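Local coordinates for DNA translocase coupling protein (Clostridium perfringens, PDB 6O1W) that probably binds DNA and ATP as an FtsK/SpoIIIE-family motor that moves plasmid DNA during conjugation, at residues 120-125 and 336-341; 132-137 and 144-149. All blocks are in the same frame, centred on the assembly; numbering follows the deposited sequence.

Interaction 1. Residues 120-125 and 336-341; sequences GNIKID and VQFQAF. With BGC (beta-D-glucopyranose), chain C.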
loop_
_atom_site.group_PDB
_atom_site.type_symbol
_atom_site.label_atom_id
_atom_site.label_comp_id
_atom_site.label_asym_id
_atom_site.label_seq_id
_atom_site.Cartn_x
_atom_site.Cartn_y
_atom_site.Cartn_z
ATOM N N GLY A 120 -9.148 -1.956 -14.273
ATOM C CA GLY A 120 -9.979 -1.398 -13.205
ATOM C C GLY A 120 -9.251 -0.786 -12.026
ATOM O O GLY A 120 -8.022 -0.651 -12.028
ATOM N N ASN A 121 -10.029 -0.420 -11.000
ATOM C CA ASN A 121 -9.534 0.196 -9.777
ATOM C C ASN A 121 -9.343 -0.820 -8.666
ATOM O O ASN A 121 -9.931 -1.908 -8.694
ATOM C CB ASN A 121 -10.487 1.294 -9.315
ATOM C CG ASN A 121 -10.525 2.479 -10.245
ATOM O OD1 ASN A 121 -9.522 2.891 -10.839
ATOM N ND2 ASN A 121 -11.692 3.060 -10.386
ATOM N N ILE A 122 -8.501 -0.480 -7.700
ATOM C CA ILE A 122 -8.276 -1.364 -6.577
ATOM C C ILE A 122 -9.306 -1.010 -5.511
ATOM O O ILE A 122 -9.325 0.129 -5.053
ATOM C CB ILE A 122 -6.814 -1.236 -6.050
ATOM C CG1 ILE A 122 -5.779 -1.640 -7.128
ATOM C CG2 ILE A 122 -6.623 -2.000 -4.726
ATOM C CD1 ILE A 122 -5.498 -3.083 -7.343
ATOM N N LYS A 123 -10.156 -1.985 -5.129
ATOM C CA LYS A 123 -11.187 -1.815 -4.084
ATOM C C LYS A 123 -10.878 -2.721 -2.916
ATOM O O LYS A 123 -10.377 -3.834 -3.110
ATOM C CB LYS A 123 -12.607 -2.104 -4.611
ATOM C CG LYS A 123 -13.047 -1.166 -5.742
ATOM C CD LYS A 123 -14.489 -1.347 -6.136
ATOM C CE LYS A 123 -14.772 -0.621 -7.426
ATOM N NZ LYS A 123 -16.132 -0.925 -7.946
ATOM N N ILE A 124 -11.087 -2.210 -1.704
ATOM C CA ILE A 124 -10.902 -2.956 -0.469
ATOM C C ILE A 124 -12.249 -2.942 0.254
ATOM O O ILE A 124 -12.794 -1.867 0.506
ATOM C CB ILE A 124 -9.777 -2.388 0.449
ATOM C CG1 ILE A 124 -8.413 -2.291 -0.266
ATOM C CG2 ILE A 124 -9.655 -3.212 1.743
ATOM C CD1 ILE A 124 -7.413 -1.341 0.438
ATOM N N ASP A 125 -12.777 -4.131 0.583
ATOM C CA ASP A 125 -14.005 -4.289 1.368
ATOM C C ASP A 125 -13.567 -4.590 2.802
ATOM O O ASP A 125 -13.175 -5.720 3.132
ATOM C CB ASP A 125 -14.893 -5.414 0.819
ATOM C CG ASP A 125 -16.210 -5.586 1.576
ATOM O OD1 ASP A 125 -16.346 -5.009 2.677
ATOM O OD2 ASP A 125 -17.103 -6.297 1.065
ATOM N N VAL A 336 0.023 -6.941 -6.936
ATOM C CA VAL A 336 -0.204 -6.208 -8.191
ATOM C C VAL A 336 0.310 -4.774 -8.100
ATOM O O VAL A 336 0.325 -4.188 -7.016
ATOM C CB VAL A 336 -1.683 -6.273 -8.712
ATOM C CG1 VAL A 336 -2.197 -7.714 -8.786
ATOM C CG2 VAL A 336 -2.615 -5.407 -7.880
ATOM N N GLN A 337 0.683 -4.199 -9.239
ATOM C CA GLN A 337 1.142 -2.824 -9.301
ATOM C C GLN A 337 -0.089 -1.926 -9.534
ATOM O O GLN A 337 -0.992 -2.292 -10.281
ATOM C CB GLN A 337 2.190 -2.679 -10.458
ATOM C CG GLN A 337 2.791 -1.293 -10.576
ATOM C CD GLN A 337 3.873 -1.103 -11.628
ATOM O OE1 GLN A 337 4.263 -1.974 -12.426
ATOM N NE2 GLN A 337 4.381 0.081 -11.649
ATOM N N PHE A 338 -0.136 -0.764 -8.881
ATOM C CA PHE A 338 -1.216 0.195 -9.082
ATOM C C PHE A 338 -0.719 1.603 -8.799
ATOM O O PHE A 338 0.265 1.759 -8.058
ATOM C CB PHE A 338 -2.448 -0.118 -8.170
ATOM C CG PHE A 338 -2.357 0.362 -6.740
ATOM C CD1 PHE A 338 -1.620 -0.347 -5.796
ATOM C CD2 PHE A 338 -3.048 1.500 -6.324
ATOM C CE1 PHE A 338 -1.575 0.070 -4.458
ATOM C CE2 PHE A 338 -2.988 1.926 -4.994
ATOM C CZ PHE A 338 -2.235 1.219 -4.071
ATOM N N GLN A 339 -1.458 2.616 -9.332
ATOM C CA GLN A 339 -1.227 4.033 -9.088
ATOM C C GLN A 339 -2.220 4.474 -8.030
ATOM O O GLN A 339 -3.424 4.395 -8.245
ATOM C CB GLN A 339 -1.446 4.882 -10.368
ATOM C CG GLN A 339 -1.051 6.378 -10.231
ATOM C CD GLN A 339 0.416 6.619 -9.911
ATOM O OE1 GLN A 339 1.303 5.829 -10.251
ATOM N NE2 GLN A 339 0.713 7.726 -9.228
ATOM N N ALA A 340 -1.712 4.957 -6.913
ATOM C CA ALA A 340 -2.506 5.444 -5.799
ATOM C C ALA A 340 -3.035 6.825 -6.094
ATOM O O ALA A 340 -2.352 7.619 -6.734
ATOM C CB ALA A 340 -1.646 5.493 -4.540
ATOM N N PHE A 341 -4.231 7.128 -5.583
ATOM C CA PHE A 341 -4.838 8.451 -5.679
ATOM C C PHE A 341 -3.978 9.457 -4.939
ATOM O O PHE A 341 -3.450 9.151 -3.859
ATOM C CB PHE A 341 -6.225 8.482 -5.008
ATOM C CG PHE A 341 -7.296 7.686 -5.697
ATOM C CD1 PHE A 341 -7.652 7.957 -7.011
ATOM C CD2 PHE A 341 -7.992 6.703 -5.016
ATOM C CE1 PHE A 341 -8.640 7.206 -7.655
ATOM C CE2 PHE A 341 -9.009 5.977 -5.648
ATOM C CZ PHE A 341 -9.329 6.237 -6.960
HETATM C C2 BGC C . -7.495 -6.928 -6.977
HETATM C C3 BGC C . -8.081 -6.090 -8.104
HETATM C C4 BGC C . -9.597 -6.033 -7.969
HETATM C C5 BGC C . -9.943 -5.225 -6.722
HETATM C C6 BGC C . -11.334 -5.488 -6.174
HETATM C C1 BGC C . -8.238 -6.697 -5.655
HETATM O O1 BGC C . -9.016 -7.806 -5.364
HETATM O O2 BGC C . -6.108 -6.653 -6.807
HETATM O O3 BGC C . -7.713 -6.631 -9.369
HETATM O O4 BGC C . -10.198 -5.428 -9.113
HETATM O O5 BGC C . -8.988 -5.464 -5.666
HETATM O O6 BGC C . -11.463 -6.729 -5.486
#
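The phenyl ring of Phe338 is the flat group of this contact, and Ile122 approaches it obliquely near the point where the ring joins its chain: Ile122 CG1 lies 3.8 Å from Phe338 CB and 4.0 Å from Phe338 CG. The two side chains cross at about a right angle. Phe327 and Phe329 of strand 326-331 also touch Phe338. With CG between the backbone N and the carbonyl carbon, chi1 81° sets the base of the Phe338 ring beside Ile122 CG1. Beyond CG1, Ile122 bends at chi2 (-81°) and carries CD1 to Val336, whose CG2 is 3.7 Å from Ile122 CD1; here the side chains slide past each other in opposite directions. Strand 111-116 lies between the two strands in sheet order and hydrogen-bonds to Ile122 through Val114 and Gly115, so the contact reaches across one intervening strand. The same methyls border a glucose: its O2 is 3.7 Å from Ile122 CD1 and 3.9 Å from Val336 CG2. The sugar's ring oxygen O5 lies 3.3 Å from the backbone O of Lys123. Asn121 and Phe329 complete the pocket. The direct contact between the protein segments is apolar and not directional, which implies that backbone hydrogen bonds to neighbouring strands fix the strands themselves, while the glucose sits against the border of the side-chain packing.

Interaction 2. Residues 132-137 and 144-149; sequences ILSAGE and VILRCI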
loop_
_atom_site.group_PDB
_atom_site.type_symbol
_atom_site.label_atom_id
_atom_site.label_comp_id
_atom_site.label_asym_id
_atom_site.label_seq_id
_atom_site.Cartn_x
_atom_site.Cartn_y
_atom_site.Cartn_z
ATOM N N ILE A 132 -5.322 -2.524 7.159
ATOM C CA ILE A 132 -4.430 -2.103 6.075
ATOM C C ILE A 132 -3.097 -1.602 6.631
ATOM O O ILE A 132 -3.068 -0.809 7.579
ATOM C CB ILE A 132 -5.120 -0.965 5.268
ATOM C CG1 ILE A 132 -6.464 -1.444 4.663
ATOM C CG2 ILE A 132 -4.171 -0.362 4.201
ATOM C CD1 ILE A 132 -7.366 -0.367 4.035
ATOM N N LEU A 133 -2.014 -2.017 5.999
ATOM C CA LEU A 133 -0.691 -1.523 6.334
ATOM C C LEU A 133 -0.154 -0.866 5.051
ATOM O O LEU A 133 -0.125 -1.506 3.977
ATOM C CB LEU A 133 0.220 -2.678 6.796
ATOM C CG LEU A 133 1.695 -2.283 7.118
ATOM C CD1 LEU A 133 1.820 -1.768 8.523
ATOM C CD2 LEU A 133 2.627 -3.489 7.005
ATOM N N SER A 134 0.237 0.402 5.157
ATOM C CA SER A 134 0.771 1.169 4.031
ATOM C C SER A 134 2.200 1.542 4.353
ATOM O O SER A 134 2.444 2.219 5.356
ATOM C CB SER A 134 -0.106 2.391 3.734
ATOM O OG SER A 134 0.435 3.219 2.715
ATOM N N ALA A 135 3.157 1.020 3.544
ATOM C CA ALA A 135 4.575 1.221 3.752
ATOM C C ALA A 135 5.244 1.950 2.612
ATOM O O ALA A 135 4.975 1.662 1.460
ATOM C CB ALA A 135 5.269 -0.102 4.003
ATOM N N GLY A 136 6.126 2.877 2.949
ATOM C CA GLY A 136 6.834 3.669 1.953
ATOM C C GLY A 136 7.751 4.705 2.566
ATOM O O GLY A 136 7.563 5.091 3.724
ATOM N N GLU A 137 8.773 5.125 1.789
ATOM C CA GLU A 137 9.759 6.137 2.167
ATOM C C GLU A 137 9.076 7.490 2.298
ATOM O O GLU A 137 8.009 7.681 1.722
ATOM C CB GLU A 137 10.892 6.206 1.119
ATOM C CG GLU A 137 11.837 5.010 1.155
ATOM C CD GLU A 137 12.752 4.848 -0.051
ATOM O OE1 GLU A 137 13.120 5.873 -0.673
ATOM O OE2 GLU A 137 13.111 3.688 -0.369
ATOM N N VAL A 144 -0.591 9.674 2.360
ATOM C CA VAL A 144 -1.652 10.252 1.524
ATOM C C VAL A 144 -2.783 9.211 1.293
ATOM O O VAL A 144 -3.958 9.550 1.438
ATOM C CB VAL A 144 -1.053 10.828 0.205
ATOM C CG1 VAL A 144 -2.096 10.948 -0.897
ATOM C CG2 VAL A 144 -0.384 12.177 0.449
ATOM N N ILE A 145 -2.416 7.946 1.023
ATOM C CA ILE A 145 -3.344 6.809 0.826
ATOM C C ILE A 145 -4.224 6.632 2.049
ATOM O O ILE A 145 -5.422 6.468 1.900
ATOM C CB ILE A 145 -2.574 5.481 0.527
ATOM C CG1 ILE A 145 -1.864 5.539 -0.832
ATOM C CG2 ILE A 145 -3.519 4.253 0.591
ATOM C CD1 ILE A 145 -0.837 4.421 -1.027
ATOM N N LEU A 146 -3.621 6.621 3.252
ATOM C CA LEU A 146 -4.340 6.453 4.512
ATOM C C LEU A 146 -5.375 7.554 4.736
ATOM O O LEU A 146 -6.459 7.251 5.190
ATOM C CB LEU A 146 -3.336 6.416 5.685
ATOM C CG LEU A 146 -2.316 5.260 5.651
ATOM C CD1 LEU A 146 -1.456 5.284 6.883
ATOM C CD2 LEU A 146 -3.012 3.901 5.515
ATOM N N ARG A 147 -5.035 8.828 4.407
ATOM C CA ARG A 147 -5.945 9.981 4.555
ATOM C C ARG A 147 -7.087 9.924 3.528
ATOM O O ARG A 147 -8.189 10.370 3.830
ATOM C CB ARG A 147 -5.184 11.308 4.485
ATOM C CG ARG A 147 -4.262 11.517 5.691
ATOM C CD ARG A 147 -3.526 12.839 5.600
ATOM N NE ARG A 147 -2.489 12.929 6.629
ATOM C CZ ARG A 147 -1.193 12.716 6.414
ATOM N NH1 ARG A 147 -0.752 12.425 5.195
ATOM N NH2 ARG A 147 -0.325 12.809 7.412
ATOM N N CYS A 148 -6.818 9.350 2.337
ATOM C CA CYS A 148 -7.803 9.108 1.267
ATOM C C CYS A 148 -8.823 8.053 1.728
ATOM O O CYS A 148 -10.011 8.214 1.508
ATOM C CB CYS A 148 -7.092 8.647 -0.002
ATOM S SG CYS A 148 -8.175 8.526 -1.433
ATOM N N ILE A 149 -8.351 6.964 2.345
ATOM C CA ILE A 149 -9.195 5.898 2.919
ATOM C C ILE A 149 -10.053 6.510 4.043
ATOM O O ILE A 149 -11.249 6.264 4.091
ATOM C CB ILE A 149 -8.322 4.733 3.459
ATOM C CG1 ILE A 149 -7.656 3.966 2.273
ATOM C CG2 ILE A 149 -9.177 3.768 4.361
ATOM C CD1 ILE A 149 -6.527 3.102 2.676
#
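In both Ile132 and Ile149, chi1 (-60° and -69°) puts CG1 anti to the carbonyl carbon, and the step from CG1 to CD1 is then extended. The chains thereby reach toward each other tip to tip, and Ile132 CD1 meets Ile149 CD1 at 3.8 Å. Ser134 holds OG anti to its backbone N, a rotation that directs the hydroxyl to the start of the helix, where it hydrogen-bonds to Lys142 O. This bond gives the buried hydroxyl a partner and ties the strand to the first turn of the helix. The methylene of the same serine packs against Leu146: Ser134 CB is 3.7 Å from CD2 of Leu146, whose CB leaves the helix to one side before the branch turns in to the strand. Ile145 lies alongside, its CD1 4.1 Å from Ser134 OG, and also rests on Ile298 of strand 296-299. Ile149 packs on Cys275 of strand 272-278, so the helix covers the neighbouring strands as well as strand 132-135. The axes of the two short segments are roughly antiparallel, at 148°, and come within 9.4 Å of each other, a spacing filled by side chains from both elements. The ATP-binding sequence predicted from Gly136 to Ser143 runs from the end of the strand through the loop into the first helix residues, with Gly139, Gly141 and Lys142 seen at the nucleotide in another structure of this protein. This is the strand-loop-helix of the Walker A motif, the P-loop, in the ATPase core of an FtsK/SpoIIIE-type translocase.

In the fold
Along the chain the segments come in the order 120-125, 132-137, 144-149 and 336-341, so interaction 2 falls within the span that interaction 1 closes. Their centres are 12 Å apart. Both use the same mixed sheet: strand 121-125 is at its margin, the next strand in sequence, 132-135, is in its interior, and strand 334-340 lies between them. The contacts also join directly, through Ile124 CD1 and Ile132 CD1 at 3.7 Å and through Ala340 CB and Ile145 CG1, also at 3.7 Å. Ala340, Val144, Gly139, Gly141 and Lys142 belong to the ATP site seen in another structure of this protein, so a late strand meets the Walker A helix beside the nucleotide position.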